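PDB 2OZ8: Mll7089 protein from Mesorhizobium loti, which is of unknown function but probably binds magnesium and may act as a hydro-lyase of the enolase superfamily. Local coordinates for residues A[297-309]-A[337-349]. Residues are numbered along the deposited sequence; the frame is centred on the assembly and turned at random.
Sequences NTFLEAGVHMAVA and YAYAPDRPGHGLV
His305 NE2 donates a hydrogen bond to His346 O at 2.9 Å, joining a helix of the enolase-type TIM barrel to the loop that follows strand 337-339. Helix 304-309 belongs to the beta-alpha-beta crossover between parallel strands 293-295 and 313-318, and His346 sits in a type II' turn from Pro344 to Gly347. The bond is bent, 151° at the hydrogen, and the donor stands above the carbonyl plane. With CG anti to its carbonyl carbon (chi1 -65°), the His305 ring reaches into the loop, where CE1 lies 3.8 Å from Pro341 CD and CD2 3.7 Å from His346 CB. The ring's other nitrogen, ND1, is hydrogen-bonded to His123 N, so both nitrogens are engaged and its rotation is fixed. A leucine in its place would probably leave His346 O without this donor and His123 N without its ring acceptor. The His346 ring is likewise held at both nitrogens: ND1 accepts a hydrogen bond from Leu348 N, which lies in the ring plane, while NE2 bonds to Leu47 O on strand 45-52 of the N-terminal antiparallel sheet, part of the superfamily's capping domain, so the turn ties barrel to cap. Val304 CG2, placed anti to the backbone N, lies 3.7 Å from Ala340 N and also touches Ala338 CB; both methyls of Val308 rest on Ala340 CB. Past the turn, Leu348 CD1 lies 3.7 Å from Leu300 CB and 3.4 Å from Leu300 O.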
loop_
_atom_site.group_PDB
_atom_site.type_symbol
_atom_site.label_atom_id
_atom_site.label_comp_id
_atom_site.label_asym_id
_atom_site.label_seq_id
_atom_site.Cartn_x
_atom_site.Cartn_y
_atom_site.Cartn_z
ATOM N N ASN A 297 5.637 -9.346 34.518
ATOM C CA ASN A 297 6.264 -9.148 35.812
ATOM C C ASN A 297 6.468 -7.683 36.077
ATOM O O ASN A 297 7.046 -6.992 35.248
ATOM C CB ASN A 297 7.597 -9.868 35.910
ATOM C CG ASN A 297 7.422 -11.340 36.041
ATOM O OD1 ASN A 297 8.074 -12.123 35.341
ATOM N ND2 ASN A 297 6.511 -11.745 36.917
ATOM N N THR A 298 5.909 -7.220 37.194
ATOM C CA THR A 298 6.286 -5.948 37.765
ATOM C C THR A 298 6.914 -6.233 39.128
ATOM O O THR A 298 6.524 -7.181 39.817
ATOM C CB THR A 298 5.110 -4.933 37.779
ATOM O OG1 THR A 298 3.974 -5.422 38.528
ATOM C CG2 THR A 298 4.658 -4.648 36.324
ATOM N N PHE A 299 7.938 -5.475 39.494
ATOM C CA PHE A 299 8.571 -5.673 40.795
ATOM C C PHE A 299 7.556 -5.563 41.917
ATOM O O PHE A 299 6.917 -4.549 42.069
ATOM C CB PHE A 299 9.765 -4.731 41.025
ATOM C CG PHE A 299 10.734 -5.268 42.023
ATOM C CD1 PHE A 299 11.844 -5.985 41.606
ATOM C CD2 PHE A 299 10.500 -5.132 43.395
ATOM C CE1 PHE A 299 12.730 -6.522 42.530
ATOM C CE2 PHE A 299 11.391 -5.654 44.332
ATOM C CZ PHE A 299 12.499 -6.355 43.903
ATOM N N LEU A 300 7.408 -6.653 42.666
ATOM C CA LEU A 300 6.469 -6.781 43.766
ATOM C C LEU A 300 5.008 -6.592 43.409
ATOM O O LEU A 300 4.195 -6.303 44.275
ATOM C CB LEU A 300 6.879 -5.908 44.989
ATOM C CG LEU A 300 7.969 -6.561 45.839
ATOM C CD1 LEU A 300 8.422 -5.656 46.973
ATOM C CD2 LEU A 300 7.513 -7.908 46.373
ATOM N N GLU A 301 4.683 -6.791 42.136
ATOM C CA GLU A 301 3.303 -6.881 41.635
ATOM C C GLU A 301 2.557 -5.551 41.752
ATOM O O GLU A 301 1.337 -5.516 41.786
ATOM C CB GLU A 301 2.531 -8.046 42.294
ATOM C CG GLU A 301 2.951 -9.451 41.837
ATOM C CD GLU A 301 4.397 -9.763 42.168
ATOM O OE1 GLU A 301 4.760 -9.723 43.375
ATOM O OE2 GLU A 301 5.194 -10.007 41.219
ATOM N N ALA A 302 3.305 -4.460 41.793
ATOM C CA ALA A 302 2.753 -3.124 41.659
ATOM C C ALA A 302 1.741 -2.974 40.480
ATOM O O ALA A 302 0.709 -2.266 40.602
ATOM C CB ALA A 302 3.903 -2.117 41.517
ATOM N N GLY A 303 2.026 -3.636 39.348
ATOM C CA GLY A 303 1.193 -3.503 38.160
ATOM C C GLY A 303 -0.193 -4.046 38.402
ATOM O O GLY A 303 -1.036 -3.973 37.519
ATOM N N VAL A 304 -0.451 -4.617 39.582
ATOM C CA VAL A 304 -1.807 -5.084 39.885
ATOM C C VAL A 304 -2.890 -3.990 39.661
ATOM O O VAL A 304 -4.019 -4.255 39.244
ATOM C CB VAL A 304 -1.910 -5.776 41.305
ATOM C CG1 VAL A 304 -1.737 -4.765 42.488
ATOM C CG2 VAL A 304 -3.198 -6.594 41.421
ATOM N N HIS A 305 -2.496 -2.745 39.880
ATOM C CA HIS A 305 -3.416 -1.637 39.851
ATOM C C HIS A 305 -3.830 -1.231 38.453
ATOM O O HIS A 305 -4.997 -0.904 38.243
ATOM C CB HIS A 305 -2.821 -0.483 40.615
ATOM C CG HIS A 305 -2.659 -0.781 42.069
ATOM N ND1 HIS A 305 -3.675 -0.596 42.978
ATOM C CD2 HIS A 305 -1.603 -1.270 42.767
ATOM C CE1 HIS A 305 -3.255 -0.968 44.173
ATOM N NE2 HIS A 305 -2.001 -1.370 44.072
ATOM N N MET A 306 -2.891 -1.236 37.513
ATOM C CA MET A 306 -3.222 -1.024 36.101
ATOM C C MET A 306 -3.940 -2.249 35.574
ATOM O O MET A 306 -4.807 -2.137 34.745
ATOM C CB MET A 306 -1.967 -0.698 35.255
ATOM C CG MET A 306 -1.135 0.485 35.825
ATOM S SD MET A 306 0.128 0.148 37.110
ATOM C CE MET A 306 1.218 -0.628 35.928
ATOM N N ALA A 307 -3.593 -3.436 36.063
ATOM C CA ALA A 307 -4.230 -4.646 35.522
ATOM C C ALA A 307 -5.700 -4.614 35.807
ATOM O O ALA A 307 -6.489 -4.892 34.917
ATOM C CB ALA A 307 -3.591 -5.949 36.061
ATOM N N VAL A 308 -6.071 -4.290 37.048
ATOM C CA VAL A 308 -7.481 -4.257 37.398
ATOM C C VAL A 308 -8.117 -3.006 36.831
ATOM O O VAL A 308 -9.314 -3.011 36.656
ATOM C CB VAL A 308 -7.826 -4.384 38.971
ATOM C CG1 VAL A 308 -7.038 -5.465 39.678
ATOM C CG2 VAL A 308 -7.680 -3.066 39.705
ATOM N N ALA A 309 -7.362 -1.931 36.547
ATOM C CA ALA A 309 -8.037 -0.712 36.092
ATOM C C ALA A 309 -8.311 -0.642 34.577
ATOM O O ALA A 309 -9.255 0.017 34.139
ATOM C CB ALA A 309 -7.337 0.556 36.604
ATOM N N TYR A 337 -6.144 -15.532 41.611
ATOM C CA TYR A 337 -6.498 -14.128 41.398
ATOM C C TYR A 337 -5.593 -13.197 42.180
ATOM O O TYR A 337 -5.315 -13.441 43.364
ATOM C CB TYR A 337 -7.925 -13.844 41.804
ATOM C CG TYR A 337 -8.978 -14.308 40.830
ATOM C CD1 TYR A 337 -9.348 -13.509 39.759
ATOM C CD2 TYR A 337 -9.659 -15.521 41.025
ATOM C CE1 TYR A 337 -10.317 -13.904 38.880
ATOM C CE2 TYR A 337 -10.643 -15.934 40.148
ATOM C CZ TYR A 337 -10.967 -15.114 39.088
ATOM O OH TYR A 337 -11.948 -15.487 38.211
ATOM N N ALA A 338 -5.142 -12.128 41.525
ATOM C CA ALA A 338 -4.367 -11.104 42.183
ATOM C C ALA A 338 -5.326 -10.006 42.590
ATOM O O ALA A 338 -6.249 -9.640 41.831
ATOM C CB ALA A 338 -3.232 -10.566 41.284
ATOM N N TYR A 339 -5.119 -9.494 43.797
ATOM C CA TYR A 339 -6.015 -8.512 44.355
ATOM C C TYR A 339 -5.326 -7.205 44.571
ATOM O O TYR A 339 -4.298 -7.134 45.264
ATOM C CB TYR A 339 -6.537 -9.013 45.681
ATOM C CG TYR A 339 -7.545 -10.132 45.534
ATOM C CD1 TYR A 339 -8.907 -9.848 45.425
ATOM C CD2 TYR A 339 -7.139 -11.465 45.481
ATOM C CE1 TYR A 339 -9.834 -10.852 45.261
ATOM C CE2 TYR A 339 -8.061 -12.465 45.339
ATOM C CZ TYR A 339 -9.405 -12.162 45.260
ATOM O OH TYR A 339 -10.332 -13.161 45.115
ATOM N N ALA A 340 -5.878 -6.161 43.980
ATOM C CA ALA A 340 -5.401 -4.823 44.264
ATOM C C ALA A 340 -5.983 -4.413 45.613
ATOM O O ALA A 340 -7.216 -4.359 45.767
ATOM C CB ALA A 340 -5.828 -3.869 43.189
ATOM N N PRO A 341 -5.110 -4.128 46.599
ATOM C CA PRO A 341 -5.507 -3.868 47.987
ATOM C C PRO A 341 -6.234 -2.556 48.192
ATOM O O PRO A 341 -6.120 -1.638 47.366
ATOM C CB PRO A 341 -4.175 -3.815 48.736
ATOM C CG PRO A 341 -3.164 -3.530 47.727
ATOM C CD PRO A 341 -3.652 -4.013 46.406
ATOM N N ASP A 342 -6.945 -2.456 49.316
ATOM C CA ASP A 342 -7.714 -1.259 49.668
ATOM C C ASP A 342 -6.934 -0.275 50.543
ATOM O O ASP A 342 -7.520 0.539 51.230
ATOM C CB ASP A 342 -9.052 -1.643 50.315
ATOM C CG ASP A 342 -9.969 -0.435 50.553
ATOM O OD1 ASP A 342 -10.003 0.469 49.690
ATOM O OD2 ASP A 342 -10.644 -0.381 51.614
ATOM N N ARG A 343 -5.615 -0.339 50.494
ATOM C CA ARG A 343 -4.745 0.585 51.203
ATOM C C ARG A 343 -4.446 1.784 50.289
ATOM O O ARG A 343 -4.699 1.705 49.096
ATOM C CB ARG A 343 -3.443 -0.134 51.562
ATOM C CG ARG A 343 -3.572 -1.291 52.596
ATOM C CD ARG A 343 -2.245 -2.074 52.692
ATOM N NE ARG A 343 -2.507 -3.389 52.144
ATOM C CZ ARG A 343 -1.708 -4.093 51.370
ATOM N NH1 ARG A 343 -0.511 -3.662 50.997
ATOM N NH2 ARG A 343 -2.133 -5.274 50.972
ATOM N N PRO A 344 -3.949 2.916 50.840
ATOM C CA PRO A 344 -3.572 4.007 49.937
ATOM C C PRO A 344 -2.307 3.740 49.163
ATOM O O PRO A 344 -1.475 2.933 49.589
ATOM C CB PRO A 344 -3.365 5.201 50.884
ATOM C CG PRO A 344 -3.034 4.597 52.211
ATOM C CD PRO A 344 -3.822 3.315 52.268
ATOM N N GLY A 345 -2.157 4.435 48.035
ATOM C CA GLY A 345 -1.063 4.142 47.139
ATOM C C GLY A 345 -1.241 2.795 46.463
ATOM O O GLY A 345 -2.385 2.287 46.274
ATOM N N HIS A 346 -0.114 2.232 46.056
ATOM C CA HIS A 346 -0.117 0.903 45.479
ATOM C C HIS A 346 -0.113 -0.187 46.569
ATOM O O HIS A 346 -0.171 -1.365 46.265
ATOM C CB HIS A 346 0.991 0.698 44.426
ATOM C CG HIS A 346 2.368 1.105 44.854
ATOM N ND1 HIS A 346 2.914 0.776 46.080
ATOM C CD2 HIS A 346 3.331 1.787 44.184
ATOM C CE1 HIS A 346 4.154 1.239 46.143
ATOM N NE2 HIS A 346 4.425 1.871 45.010
ATOM N N GLY A 347 -0.042 0.239 47.834
ATOM C CA GLY A 347 -0.104 -0.645 49.003
ATOM C C GLY A 347 1.237 -1.247 49.360
ATOM O O GLY A 347 1.304 -2.077 50.244
ATOM N N LEU A 348 2.318 -0.894 48.653
ATOM C CA LEU A 348 3.615 -1.476 48.990
ATOM C C LEU A 348 4.378 -0.462 49.813
ATOM O O LEU A 348 4.549 0.700 49.420
ATOM C CB LEU A 348 4.405 -1.981 47.768
ATOM C CG LEU A 348 3.719 -3.052 46.885
ATOM C CD1 LEU A 348 4.418 -3.165 45.529
ATOM C CD2 LEU A 348 3.526 -4.482 47.577
ATOM N N VAL A 349 4.804 -0.907 50.993
ATOM C CA VAL A 349 5.627 -0.069 51.885
ATOM C C VAL A 349 6.845 -0.841 52.289
ATOM O O VAL A 349 6.739 -1.957 52.731
ATOM C CB VAL A 349 4.856 0.394 53.182
ATOM C CG1 VAL A 349 5.792 1.232 54.065
ATOM C CG2 VAL A 349 3.591 1.168 52.842
#